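Local coordinates for protein tRNA (guanine(6)-N2)-methyltransferase (Thermus thermophilus, PDB 3TMA) that transfers a methyl group from S-adenosyl-L-methionine to N2 of the guanosine at position 6 of tRNA(Phe), joining a THUMP domain to a Rossmann-fold methyltransferase domain, at residues P179-R184 with T212-I217; V231-L236 with S254-L259; L72-V77 with T188-Q193; R275-P280 with R312-T317; T25-L30 with V338-G343. All coordinates share one frame; numbering follows the deposited sequence.

Contact 1: P179-R184 with T212-I217; sequences PKAALR and TGSGTI
Ser214 holds its hydroxyl between its own backbone N and carbonyl carbon (chi1 48°), which aims OG at the 3-10 turn carrying Ala181, while Thr216 sets OG1 beside its backbone N (chi1 -58°), where it faces the same water as Ser214 OG. From there Ser214 OG donates to Ala181 O at 2.6 Å. It arrives clearly tilted from the carbonyl plane, by 32°. The methyl of Ala181 returns the contact closely, its CB lying 3.0 Å from Ser214 O. One water links the two segments: it donates to Ser214 OG (2.9 Å), pairs with Thr216 OG1 at 2.6 Å and reaches Arg184 O through a weak bond. Ser214 OG is thus gripped twice, once as donor and once as acceptor. Arg184 adds little beyond its CB beside that hydroxyl, and the residue is poorly ordered.

Segment 212-217 is the glycine-rich loop characteristic of Rossmann-fold methyltransferases. A type II' turn from Thr212 to Gly215 delivers the chain to the helix N-terminus, with Gly215 as N-cap, and Ser214, Gly215 and Thr216 probably bind S-adenosyl-L-methionine, as in relatives. Asp235, ending strand 231-235, accepts from Gly213 N. Ala181 also rests on Leu219 of helix 216-225, and Lys180 lies against helix 238-250.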
# COMPACT_ATOMS: atom_id res chain seq x y z
N PRO A 179 -1.01 -12.61 -6.71
CA PRO A 179 -1.23 -13.52 -5.59
C PRO A 179 -0.26 -14.72 -5.62
O PRO A 179 0.11 -15.23 -4.57
CB PRO A 179 -2.69 -13.98 -5.77
CG PRO A 179 -2.94 -13.87 -7.26
CD PRO A 179 -2.16 -12.59 -7.62
N LYS A 180 0.21 -15.12 -6.79
CA LYS A 180 1.20 -16.19 -6.86
C LYS A 180 2.51 -15.83 -6.14
O LYS A 180 3.20 -16.69 -5.62
CB LYS A 180 1.49 -16.60 -8.31
CG LYS A 180 0.60 -17.73 -8.87
CD LYS A 180 0.79 -17.90 -10.39
CE LYS A 180 -0.56 -18.07 -11.11
NZ LYS A 180 -1.14 -19.45 -11.02
N ALA A 181 2.84 -14.54 -6.08
CA ALA A 181 4.00 -14.12 -5.30
C ALA A 181 3.69 -13.83 -3.81
O ALA A 181 4.59 -13.52 -3.05
CB ALA A 181 4.68 -12.94 -5.95
N ALA A 182 2.42 -13.93 -3.41
CA ALA A 182 1.97 -13.43 -2.09
C ALA A 182 1.91 -14.48 -0.96
O ALA A 182 2.22 -15.67 -1.16
CB ALA A 182 0.63 -12.73 -2.21
N LEU A 183 1.46 -14.03 0.21
CA LEU A 183 1.54 -14.83 1.43
C LEU A 183 2.97 -14.76 1.96
O LEU A 183 3.23 -15.09 3.12
N ARG A 184 3.88 -14.36 1.07
CA ARG A 184 5.25 -14.01 1.41
C ARG A 184 5.56 -12.56 0.98
O ARG A 184 5.43 -12.22 -0.20
CB ARG A 184 6.23 -15.01 0.78
CG ARG A 184 7.61 -15.06 1.43
CD ARG A 184 7.53 -15.37 2.93
NE ARG A 184 8.84 -15.64 3.52
CZ ARG A 184 9.75 -14.71 3.80
NH1 ARG A 184 9.50 -13.43 3.55
NH2 ARG A 184 10.91 -15.06 4.33
N THR A 212 14.73 -11.01 -3.75
CA THR A 212 13.45 -10.90 -4.46
C THR A 212 12.37 -11.77 -3.81
O THR A 212 11.19 -11.46 -3.92
CB THR A 212 13.59 -11.14 -5.99
OG1 THR A 212 12.40 -10.68 -6.65
CG2 THR A 212 13.75 -12.63 -6.30
N GLY A 213 12.79 -12.85 -3.12
CA GLY A 213 11.82 -13.82 -2.58
C GLY A 213 10.93 -14.38 -3.69
O GLY A 213 11.42 -14.82 -4.75
N SER A 214 9.61 -14.36 -3.48
CA SER A 214 8.69 -14.84 -4.51
C SER A 214 8.32 -13.78 -5.56
O SER A 214 7.47 -14.02 -6.42
CB SER A 214 7.44 -15.45 -3.86
OG SER A 214 6.97 -14.54 -2.88
N GLY A 215 9.00 -12.64 -5.55
CA GLY A 215 9.11 -11.82 -6.74
C GLY A 215 8.35 -10.49 -6.66
O GLY A 215 8.36 -9.75 -7.63
N THR A 216 7.73 -10.16 -5.53
CA THR A 216 6.81 -9.01 -5.47
C THR A 216 7.35 -7.67 -5.96
O THR A 216 6.70 -6.99 -6.79
CB THR A 216 6.23 -8.80 -4.06
OG1 THR A 216 5.55 -10.00 -3.66
CG2 THR A 216 5.24 -7.62 -4.06
N ILE A 217 8.57 -7.32 -5.53
CA ILE A 217 9.16 -6.05 -5.96
C ILE A 217 9.49 -6.03 -7.47
O ILE A 217 9.16 -5.05 -8.16
CB ILE A 217 10.42 -5.71 -5.16
CG1 ILE A 217 10.03 -5.30 -3.74
CG2 ILE A 217 11.15 -4.54 -5.78
CD1 ILE A 217 11.25 -5.34 -2.76
O HOH W 1 7.40 -11.72 -2.96

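Contact 2: V231-L236 with S254-L259; sequences VYAGDL and SWIRFL
Ala233 and Phe258 meet on the tightly packed face of two parallel strands, the alanine CB only 3.6 Å from CD1 of the ring. Ile256 completes this patch: its CG2 sits above one face of the Phe258 ring, offset toward the rim, and also meets Val231 CG1 at 4.0 Å. Val231 and Ile256 run side by side. The backbones are laced in parallel register by four bonds, the straightest being Arg257 N to Val231 O (2.9 Å, 178° at the hydrogen).

The other face is looser. Here the extended Arg257 chain passes the Tyr232 ring, with guanidinium and ring planes 82° apart. Arg257 CD lies 3.9 Å from Tyr232 CE1; it is this aliphatic carbon, not the charged end, that meets the ring, and Arg257 is exposed. At the strand entrance the ladder gives way to water, which accepts from Val231 N and donates to Trp255 O at 2.7 Å.

These are the two strands of a beta-alpha-beta crossover through helix 238-250. That helix and helix 216-225 together cover the Ala233-Phe258 face, whereas Phe270 and Pro271 lie on the Tyr232 side; strand 207-209 pairs with 231-235 on its far edge, and strand 257-260 ends the sheet.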
# COMPACT_ATOMS: atom_id res chain seq x y z
N VAL A 231 14.80 -5.50 -15.86
CA VAL A 231 14.57 -5.79 -14.43
C VAL A 231 15.33 -7.06 -14.06
O VAL A 231 15.21 -8.07 -14.76
CB VAL A 231 13.09 -6.02 -14.09
CG1 VAL A 231 12.92 -6.40 -12.59
CG2 VAL A 231 12.30 -4.75 -14.39
N TYR A 232 16.22 -6.94 -13.07
CA TYR A 232 17.05 -8.05 -12.59
C TYR A 232 16.55 -8.36 -11.17
O TYR A 232 16.16 -7.44 -10.44
CB TYR A 232 18.53 -7.58 -12.52
CG TYR A 232 19.12 -7.23 -13.88
CD1 TYR A 232 19.77 -8.19 -14.65
CD2 TYR A 232 19.10 -5.91 -14.36
CE1 TYR A 232 20.32 -7.87 -15.92
CE2 TYR A 232 19.67 -5.57 -15.59
CZ TYR A 232 20.24 -6.55 -16.37
OH TYR A 232 20.76 -6.19 -17.59
N ALA A 233 16.56 -9.63 -10.77
CA ALA A 233 16.01 -9.99 -9.49
C ALA A 233 16.75 -11.21 -9.02
O ALA A 233 16.95 -12.15 -9.79
CB ALA A 233 14.51 -10.29 -9.61
N GLY A 234 17.13 -11.22 -7.74
CA GLY A 234 17.98 -12.30 -7.26
C GLY A 234 17.51 -12.86 -5.95
O GLY A 234 16.93 -12.15 -5.12
N ASP A 235 17.81 -14.14 -5.73
CA ASP A 235 17.56 -14.73 -4.43
C ASP A 235 18.35 -16.04 -4.31
O ASP A 235 18.71 -16.66 -5.31
CB ASP A 235 16.06 -15.03 -4.31
CG ASP A 235 15.62 -15.19 -2.87
OD1 ASP A 235 15.65 -16.36 -2.37
OD2 ASP A 235 15.22 -14.16 -2.26
N LEU A 236 18.56 -16.50 -3.08
CA LEU A 236 19.23 -17.79 -2.88
C LEU A 236 18.29 -18.99 -2.93
O LEU A 236 18.71 -20.11 -3.20
CB LEU A 236 20.05 -17.77 -1.59
CG LEU A 236 21.41 -17.08 -1.76
CD1 LEU A 236 22.12 -16.91 -0.43
CD2 LEU A 236 22.28 -17.86 -2.72
N SER A 254 7.28 -11.51 -18.47
CA SER A 254 8.34 -12.47 -18.60
C SER A 254 9.71 -11.97 -18.94
O SER A 254 10.58 -12.77 -18.99
CB SER A 254 7.97 -13.53 -19.61
OG SER A 254 6.80 -14.20 -19.28
N TRP A 255 9.91 -10.67 -19.19
CA TRP A 255 11.24 -10.21 -19.45
C TRP A 255 12.08 -10.07 -18.17
O TRP A 255 13.20 -9.77 -18.27
CB TRP A 255 11.19 -8.90 -20.19
CG TRP A 255 10.54 -7.80 -19.47
CD1 TRP A 255 11.10 -6.91 -18.63
CD2 TRP A 255 9.17 -7.47 -19.52
NE1 TRP A 255 10.19 -6.03 -18.18
CE2 TRP A 255 8.98 -6.36 -18.70
CE3 TRP A 255 8.08 -8.00 -20.20
CZ2 TRP A 255 7.76 -5.77 -18.54
CZ3 TRP A 255 6.87 -7.41 -20.04
CH2 TRP A 255 6.72 -6.32 -19.22
N ILE A 256 11.52 -10.26 -16.99
CA ILE A 256 12.33 -10.13 -15.75
C ILE A 256 13.41 -11.24 -15.74
O ILE A 256 13.09 -12.40 -16.01
CB ILE A 256 11.47 -10.30 -14.51
CG1 ILE A 256 10.45 -9.15 -14.41
CG2 ILE A 256 12.36 -10.34 -13.25
CD1 ILE A 256 9.23 -9.51 -13.49
N ARG A 257 14.66 -10.88 -15.41
CA ARG A 257 15.73 -11.86 -15.33
C ARG A 257 15.84 -12.27 -13.89
O ARG A 257 16.43 -11.51 -13.08
CB ARG A 257 17.04 -11.25 -15.81
CG ARG A 257 18.30 -12.17 -15.69
CD ARG A 257 19.51 -11.61 -16.52
NE ARG A 257 20.79 -12.26 -16.20
CZ ARG A 257 21.17 -13.42 -16.76
NH1 ARG A 257 20.37 -14.05 -17.62
NH2 ARG A 257 22.33 -13.97 -16.44
N PHE A 258 15.27 -13.42 -13.54
CA PHE A 258 15.40 -13.97 -12.18
C PHE A 258 16.63 -14.88 -12.12
O PHE A 258 16.76 -15.81 -12.92
CB PHE A 258 14.18 -14.81 -11.76
CG PHE A 258 12.90 -14.00 -11.55
CD1 PHE A 258 12.68 -13.32 -10.37
CD2 PHE A 258 11.93 -13.96 -12.54
CE1 PHE A 258 11.50 -12.58 -10.15
CE2 PHE A 258 10.75 -13.21 -12.37
CZ PHE A 258 10.54 -12.51 -11.18
N LEU A 259 17.44 -14.72 -11.09
CA LEU A 259 18.71 -15.43 -11.03
C LEU A 259 18.97 -15.88 -9.60
O LEU A 259 18.67 -15.15 -8.65
CB LEU A 259 19.80 -14.46 -11.49
CG LEU A 259 20.99 -14.81 -12.36
CD1 LEU A 259 20.63 -15.60 -13.67
CD2 LEU A 259 21.76 -13.51 -12.65
O HOH W 2 14.67 -7.51 -18.10

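Contact 3: L72-V77 with T188-Q193; sequences LAHHLV and TPVLAQ
The His74 imidazole turns its edge to Thr188, whose OG1 lies near the ring plane 4.1 Å from CE1, while Val190 CG2 approaches the same CE1 obliquely at 3.7 Å. This is an interdomain seam: a loop leading into strand 76-84, in the THUMP-bearing N-terminal part, lies against the first turns of helix 189-198 of the Rossmann-fold domain. His74 was modelled in two conformations, and these details belong to one of them. In it, ND1 bonds to Ser175 and the ring stands edge-to-face with His27. The second flat group, the Gln193 amide, is turned away to Glu220, Thr224 and Arg197, offering its aliphatic part instead.

No hydrogen bond crosses between the two segments. Val190 serves as the wedge, forking over the loop. With CG1 anti to the backbone N (chi1 169°), that methyl reaches Leu72 O at 3.5 Å, and CG2 is left to meet Ala73 O and the histidine. One turn on, Gln193 puts CG 3.8 Å from Leu72 CD2, and the two side chains cross at about a right angle; the bend at chi2 (69°) then turns the amide aside. Leu72 is backed on its own side by Leu33 and Leu34. Thr188 also bonds to His27, and as N-cap its OG1 accepts from Leu191 N at 3.1 Å, nearly straight at 169°.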
# COMPACT_ATOMS: atom_id res chain seq x y z
N LEU A 72 -1.18 2.67 -5.07
CA LEU A 72 -0.76 2.87 -3.68
C LEU A 72 -1.92 2.67 -2.69
O LEU A 72 -1.76 2.98 -1.52
CB LEU A 72 -0.16 4.25 -3.50
CG LEU A 72 1.20 4.37 -4.23
CD1 LEU A 72 1.51 5.82 -4.60
CD2 LEU A 72 2.29 3.75 -3.35
N ALA A 73 -3.06 2.18 -3.15
CA ALA A 73 -4.21 2.08 -2.25
C ALA A 73 -4.48 0.66 -1.81
O ALA A 73 -4.31 -0.29 -2.59
CB ALA A 73 -5.47 2.69 -2.90
N HIS A 74 -4.95 0.51 -0.58
CA HIS A 74 -5.45 -0.78 -0.12
C HIS A 74 -6.95 -0.87 -0.34
O HIS A 74 -7.40 -1.68 -1.19
CB HIS A 74 -5.11 -1.01 1.35
CG HIS A 74 -3.65 -1.20 1.60
ND1 HIS A 74 -2.91 -2.17 0.96
CD2 HIS A 74 -2.80 -0.56 2.44
CE1 HIS A 74 -1.67 -2.13 1.41
NE2 HIS A 74 -1.57 -1.12 2.27
N HIS A 75 -7.73 0.00 0.30
CA HIS A 75 -9.20 0.04 0.17
C HIS A 75 -9.68 1.42 -0.29
O HIS A 75 -8.99 2.43 -0.09
CB HIS A 75 -9.90 -0.33 1.52
CG HIS A 75 -10.08 -1.82 1.72
ND1 HIS A 75 -10.63 -2.64 0.75
CD2 HIS A 75 -9.71 -2.63 2.74
CE1 HIS A 75 -10.65 -3.89 1.19
NE2 HIS A 75 -10.10 -3.91 2.40
N LEU A 76 -10.82 1.43 -0.97
CA LEU A 76 -11.50 2.66 -1.35
C LEU A 76 -12.93 2.66 -0.73
O LEU A 76 -13.66 1.67 -0.85
CB LEU A 76 -11.65 2.71 -2.87
CG LEU A 76 -10.34 2.61 -3.70
CD1 LEU A 76 -10.71 2.67 -5.18
CD2 LEU A 76 -9.42 3.79 -3.33
N VAL A 77 -13.32 3.80 -0.18
CA VAL A 77 -14.69 4.05 0.34
C VAL A 77 -15.26 5.30 -0.30
O VAL A 77 -14.60 6.32 -0.33
CB VAL A 77 -14.63 4.25 1.90
CG1 VAL A 77 -16.01 4.42 2.51
CG2 VAL A 77 -13.96 3.00 2.52
N THR A 188 3.81 -5.89 0.77
CA THR A 188 2.68 -5.79 -0.16
C THR A 188 3.17 -5.20 -1.48
O THR A 188 4.17 -4.46 -1.50
CB THR A 188 1.58 -4.88 0.42
OG1 THR A 188 2.11 -3.56 0.57
CG2 THR A 188 1.20 -5.36 1.81
N PRO A 189 2.38 -5.39 -2.56
CA PRO A 189 2.68 -4.62 -3.78
C PRO A 189 2.61 -3.08 -3.56
O PRO A 189 3.29 -2.33 -4.26
CB PRO A 189 1.60 -5.09 -4.77
CG PRO A 189 1.30 -6.48 -4.34
CD PRO A 189 1.43 -6.49 -2.82
N VAL A 190 1.80 -2.62 -2.60
CA VAL A 190 1.74 -1.17 -2.31
C VAL A 190 3.10 -0.62 -1.79
O VAL A 190 3.57 0.42 -2.23
CB VAL A 190 0.60 -0.85 -1.33
CG1 VAL A 190 0.73 0.60 -0.83
CG2 VAL A 190 -0.78 -1.08 -2.04
N LEU A 191 3.71 -1.34 -0.86
CA LEU A 191 5.04 -1.00 -0.39
C LEU A 191 6.11 -1.08 -1.47
O LEU A 191 6.97 -0.18 -1.57
CB LEU A 191 5.43 -1.90 0.78
CG LEU A 191 5.41 -1.07 2.06
CD1 LEU A 191 5.63 -1.99 3.26
CD2 LEU A 191 6.52 -0.02 1.93
N ALA A 192 6.03 -2.10 -2.31
CA ALA A 192 6.91 -2.19 -3.47
C ALA A 192 6.78 -0.99 -4.42
O ALA A 192 7.79 -0.44 -4.90
CB ALA A 192 6.62 -3.51 -4.23
N GLN A 193 5.55 -0.60 -4.74
CA GLN A 193 5.29 0.61 -5.59
C GLN A 193 5.86 1.89 -4.93
O GLN A 193 6.44 2.77 -5.61
CB GLN A 193 3.76 0.77 -5.80
CG GLN A 193 3.33 2.06 -6.56
CD GLN A 193 3.76 2.04 -8.02
OE1 GLN A 193 4.02 3.08 -8.59
NE2 GLN A 193 3.85 0.84 -8.62

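Contact 4: R275-P280 with R312-T317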
# COMPACT_ATOMS: atom_id res chain seq x y z
N ARG A 275 18.75 1.79 -10.45
CA ARG A 275 17.93 1.82 -9.24
C ARG A 275 17.96 0.45 -8.60
O ARG A 275 17.87 -0.57 -9.30
CB ARG A 275 16.45 2.18 -9.58
CG ARG A 275 16.21 3.60 -10.20
CD ARG A 275 16.74 4.69 -9.22
NE ARG A 275 16.42 6.05 -9.70
CZ ARG A 275 17.25 6.80 -10.40
NH1 ARG A 275 18.47 6.36 -10.73
NH2 ARG A 275 16.88 8.02 -10.76
N ILE A 276 18.10 0.41 -7.28
CA ILE A 276 18.09 -0.87 -6.55
C ILE A 276 17.01 -0.75 -5.46
O ILE A 276 16.97 0.25 -4.73
CB ILE A 276 19.48 -1.14 -5.89
CG1 ILE A 276 20.54 -1.24 -6.99
CG2 ILE A 276 19.45 -2.42 -5.02
CD1 ILE A 276 21.99 -1.47 -6.43
N LEU A 277 16.07 -1.69 -5.45
CA LEU A 277 14.94 -1.61 -4.51
C LEU A 277 15.06 -2.82 -3.59
O LEU A 277 14.94 -3.95 -4.05
CB LEU A 277 13.60 -1.70 -5.29
CG LEU A 277 13.52 -0.80 -6.54
CD1 LEU A 277 12.20 -1.03 -7.32
CD2 LEU A 277 13.66 0.69 -6.16
N ALA A 278 15.36 -2.58 -2.32
CA ALA A 278 15.94 -3.64 -1.48
C ALA A 278 15.11 -3.84 -0.20
O ALA A 278 14.82 -2.88 0.51
CB ALA A 278 17.35 -3.31 -1.15
N ASN A 279 14.74 -5.10 0.06
CA ASN A 279 13.96 -5.47 1.22
C ASN A 279 14.74 -6.61 1.90
O ASN A 279 14.44 -7.78 1.68
CB ASN A 279 12.59 -5.94 0.74
CG ASN A 279 11.75 -6.53 1.82
OD1 ASN A 279 11.75 -6.07 2.95
ND2 ASN A 279 10.99 -7.58 1.46
N PRO A 280 15.78 -6.28 2.67
CA PRO A 280 16.65 -7.34 3.26
C PRO A 280 15.90 -8.21 4.28
O PRO A 280 14.94 -7.74 4.86
CB PRO A 280 17.74 -6.55 4.00
CG PRO A 280 17.71 -5.18 3.40
CD PRO A 280 16.32 -4.93 2.83
N ARG A 312 20.51 5.22 -7.50
CA ARG A 312 19.81 5.36 -6.21
C ARG A 312 19.39 4.00 -5.67
O ARG A 312 19.21 3.07 -6.45
CB ARG A 312 18.59 6.29 -6.33
CG ARG A 312 18.95 7.75 -6.63
CD ARG A 312 17.76 8.71 -6.52
NE ARG A 312 18.25 10.08 -6.53
CZ ARG A 312 17.96 11.02 -5.62
NH1 ARG A 312 17.05 10.79 -4.67
NH2 ARG A 312 18.53 12.22 -5.70
N VAL A 313 19.36 3.87 -4.33
CA VAL A 313 18.83 2.68 -3.66
C VAL A 313 17.64 3.13 -2.80
O VAL A 313 17.72 4.15 -2.13
CB VAL A 313 19.89 2.02 -2.71
CG1 VAL A 313 19.40 0.68 -2.20
CG2 VAL A 313 21.22 1.83 -3.42
N ALA A 314 16.52 2.42 -2.87
CA ALA A 314 15.48 2.60 -1.85
C ALA A 314 15.46 1.32 -1.01
O ALA A 314 15.34 0.21 -1.56
CB ALA A 314 14.08 2.84 -2.52
N LEU A 315 15.61 1.46 0.27
CA LEU A 315 15.64 0.29 1.07
C LEU A 315 14.79 0.33 2.30
O LEU A 315 14.61 1.33 2.90
CB LEU A 315 17.07 -0.19 1.33
CG LEU A 315 17.92 0.24 2.52
CD1 LEU A 315 17.23 -0.17 3.84
CD2 LEU A 315 19.25 -0.49 2.34
N LEU A 316 14.27 -0.82 2.64
CA LEU A 316 13.38 -0.92 3.82
C LEU A 316 14.10 -1.67 4.95
O LEU A 316 14.67 -2.75 4.70
CB LEU A 316 12.14 -1.69 3.35
CG LEU A 316 10.82 -1.84 4.09
CD1 LEU A 316 10.16 -0.53 4.50
CD2 LEU A 316 9.95 -2.58 3.09
N THR A 317 14.09 -1.14 6.18
CA THR A 317 14.75 -1.85 7.28
C THR A 317 14.10 -1.56 8.64
O THR A 317 13.79 -0.41 8.95
CB THR A 317 16.31 -1.48 7.37
OG1 THR A 317 16.89 -2.07 8.54
CG2 THR A 317 16.50 0.04 7.48
O HOH W 3 14.44 -5.22 5.92
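Strands 275-278 and 312-317 form a parallel pair in the middle of the methyltransferase sheet, their short axes 10° apart, with Ile276 opposite Val313 and Ala278 opposite Leu315. Four backbone hydrogen bonds zip them together, ending with Leu316 N to Ala278 O at 3.0 Å. Ile276 and Val313 lie side by side, and Ala278 CB meets Leu315 CB at 4.0 Å, on the face covered by helix 290-305; Leu277 and Ala314 look toward helix 189-198.

Past Ala278, where the first strand ends, the chains part. Pro280 CD still touches Leu316 O (3.3 Å), and a water donates to both Pro280 O and Leu316 O. Asn279 and Pro280 open the NPPH sequence, which resembles the (D/N)PP(Y/F/W) motif of amino-group methyltransferases, and Asn279 probably binds S-adenosyl-L-methionine; its OD1 lies 3.9 Å from Leu316 CD2.

At the entrance Arg275, folded back at chi2 (-59°), lays its guanidinium over the Arg312 chain, with Arg312 CG 4.2 Å above its centre. Arg275 thus meets the methylenes of Arg312 rather than its charged end, Arg275 NH2 remaining 4.9 Å from Arg312 NE. Weak bonds from Arg275 to Ala199 and Asp200 carbonyls, and a long ion pair from Arg312 to Glu352, probably ease their mutual repulsion.

Contact 5: T25-L30 with V338-G343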
# COMPACT_ATOMS: atom_id res chain seq x y z
N THR A 25 -7.16 4.33 1.37
CA THR A 25 -6.26 4.00 2.47
C THR A 25 -4.98 3.37 1.94
O THR A 25 -4.97 2.71 0.89
CB THR A 25 -6.89 3.00 3.46
OG1 THR A 25 -7.18 1.80 2.75
CG2 THR A 25 -8.18 3.54 4.03
N THR A 26 -3.89 3.56 2.67
CA THR A 26 -2.58 3.02 2.27
C THR A 26 -1.84 2.70 3.59
O THR A 26 -2.41 2.87 4.67
CB THR A 26 -1.82 4.08 1.40
OG1 THR A 26 -0.61 3.53 0.87
CG2 THR A 26 -1.50 5.40 2.21
N HIS A 27 -0.57 2.30 3.55
CA HIS A 27 0.20 2.22 4.82
C HIS A 27 0.41 3.61 5.42
O HIS A 27 0.83 4.51 4.74
CB HIS A 27 1.57 1.54 4.59
CG HIS A 27 1.46 0.18 3.97
ND1 HIS A 27 1.46 -0.97 4.71
CD2 HIS A 27 1.37 -0.20 2.67
CE1 HIS A 27 1.36 -2.02 3.90
NE2 HIS A 27 1.32 -1.58 2.65
N PRO A 28 0.18 3.76 6.74
CA PRO A 28 0.61 5.02 7.36
C PRO A 28 2.06 5.35 7.00
O PRO A 28 2.92 4.45 7.02
CB PRO A 28 0.50 4.72 8.88
CG PRO A 28 -0.78 3.77 8.92
CD PRO A 28 -0.53 2.87 7.68
N GLY A 29 2.30 6.62 6.64
CA GLY A 29 3.62 7.04 6.15
C GLY A 29 3.72 7.20 4.63
O GLY A 29 4.71 7.75 4.11
N LEU A 30 2.74 6.68 3.91
CA LEU A 30 2.75 6.78 2.43
C LEU A 30 1.65 7.75 1.91
O LEU A 30 1.37 7.76 0.72
CB LEU A 30 2.51 5.39 1.81
CG LEU A 30 3.49 4.23 2.12
CD1 LEU A 30 3.09 2.95 1.31
CD2 LEU A 30 4.94 4.63 1.79
N VAL A 338 9.39 6.98 8.02
CA VAL A 338 8.87 5.86 8.75
C VAL A 338 7.60 5.37 8.03
O VAL A 338 6.77 6.18 7.59
CB VAL A 338 8.53 6.28 10.19
CG1 VAL A 338 7.92 5.10 10.91
CG2 VAL A 338 9.84 6.74 10.88
N VAL A 339 7.42 4.05 7.92
CA VAL A 339 6.18 3.53 7.24
C VAL A 339 5.66 2.36 8.07
O VAL A 339 6.47 1.62 8.65
CB VAL A 339 6.50 3.05 5.80
CG1 VAL A 339 5.24 2.38 5.14
CG2 VAL A 339 6.92 4.26 4.93
N GLU A 340 4.34 2.21 8.16
CA GLU A 340 3.78 1.10 8.93
C GLU A 340 3.61 -0.09 8.03
O GLU A 340 2.92 0.02 7.00
CB GLU A 340 2.44 1.43 9.60
CG GLU A 340 1.80 0.16 10.33
CD GLU A 340 0.95 -0.78 9.38
OE1 GLU A 340 0.78 -0.47 8.17
OE2 GLU A 340 0.42 -1.82 9.84
N GLN A 341 4.14 -1.24 8.44
CA GLN A 341 4.00 -2.49 7.69
C GLN A 341 3.79 -3.68 8.64
O GLN A 341 4.62 -3.95 9.52
CB GLN A 341 5.25 -2.73 6.83
CG GLN A 341 5.31 -4.16 6.26
CD GLN A 341 6.65 -4.52 5.63
OE1 GLN A 341 7.72 -4.03 6.03
NE2 GLN A 341 6.60 -5.38 4.64
N GLY A 342 2.66 -4.35 8.48
CA GLY A 342 2.30 -5.51 9.30
C GLY A 342 2.30 -5.23 10.80
O GLY A 342 2.77 -6.04 11.56
N GLY A 343 1.82 -4.06 11.21
CA GLY A 343 1.81 -3.70 12.63
C GLY A 343 3.12 -3.13 13.23
O GLY A 343 3.13 -2.74 14.38
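Glu340 runs alongside Pro28, and can be followed outward from there. CB rests on the proline ring, 3.8 Å from Pro28 CD. CG lies anti to the backbone N (chi1 175°), and the chain then bends at chi2 (-85°) and brings the carboxylate round: OE1 comes 3.6 Å from Pro28 CD and equally near His27 ND1, whereas OE2 turns to its own loop and accepts from Gly343 N (3.0 Å), which reaches it from above the carboxylate plane.

The backbone of Glu340 makes the actual bonds across. Its N donates to Pro28 O at 2.9 Å, almost straight, and its O receives a weak, bent bond (128°) from His27 ND1 at the imidazole edge. Pro28 and Gly29 are the central residues of a type II turn; the glycine brings only hydrogen up to Val338 O. Nearby, Leu30 CD2 packs on Val339 CG2 at 3.7 Å.

Two loops, one from the N-terminal domain and one from the methyltransferase domain, are thereby clasped. His27 bridges further, NE2 bonding to Thr188 of helix 189-198. If the weak ND1 bond reflects a proton there, a neutral ring would accept at NE2, probably from the Thr188 hydroxyl, although the nearby carboxylate could favour a protonated imidazole.

In the fold
Contacts 1, 2 and 4 build the methyltransferase domain, whereas contacts 3 and 5 fasten it to the N-terminal domain. Contact 1 plugs into contact 2 where Thr212 N meets Gly234 O at 2.8 Å. The probable cofactor pocket lies between contacts 1 and 4, the Thr216 and Asn279 side chains being about 7 Å apart. Contacts 3 and 5 share one seam, joined by a probable hydrogen bond from His74 N to Thr25 O (2.6 Å). That seam borders the pocket: the Gln341 side chain is about 5 Å from that of Asn279. Contact 2 is remote from the seam, its centre about 27 Å from that of contact 5, yet the Phe258 side chain comes within about 4 Å of Gly215.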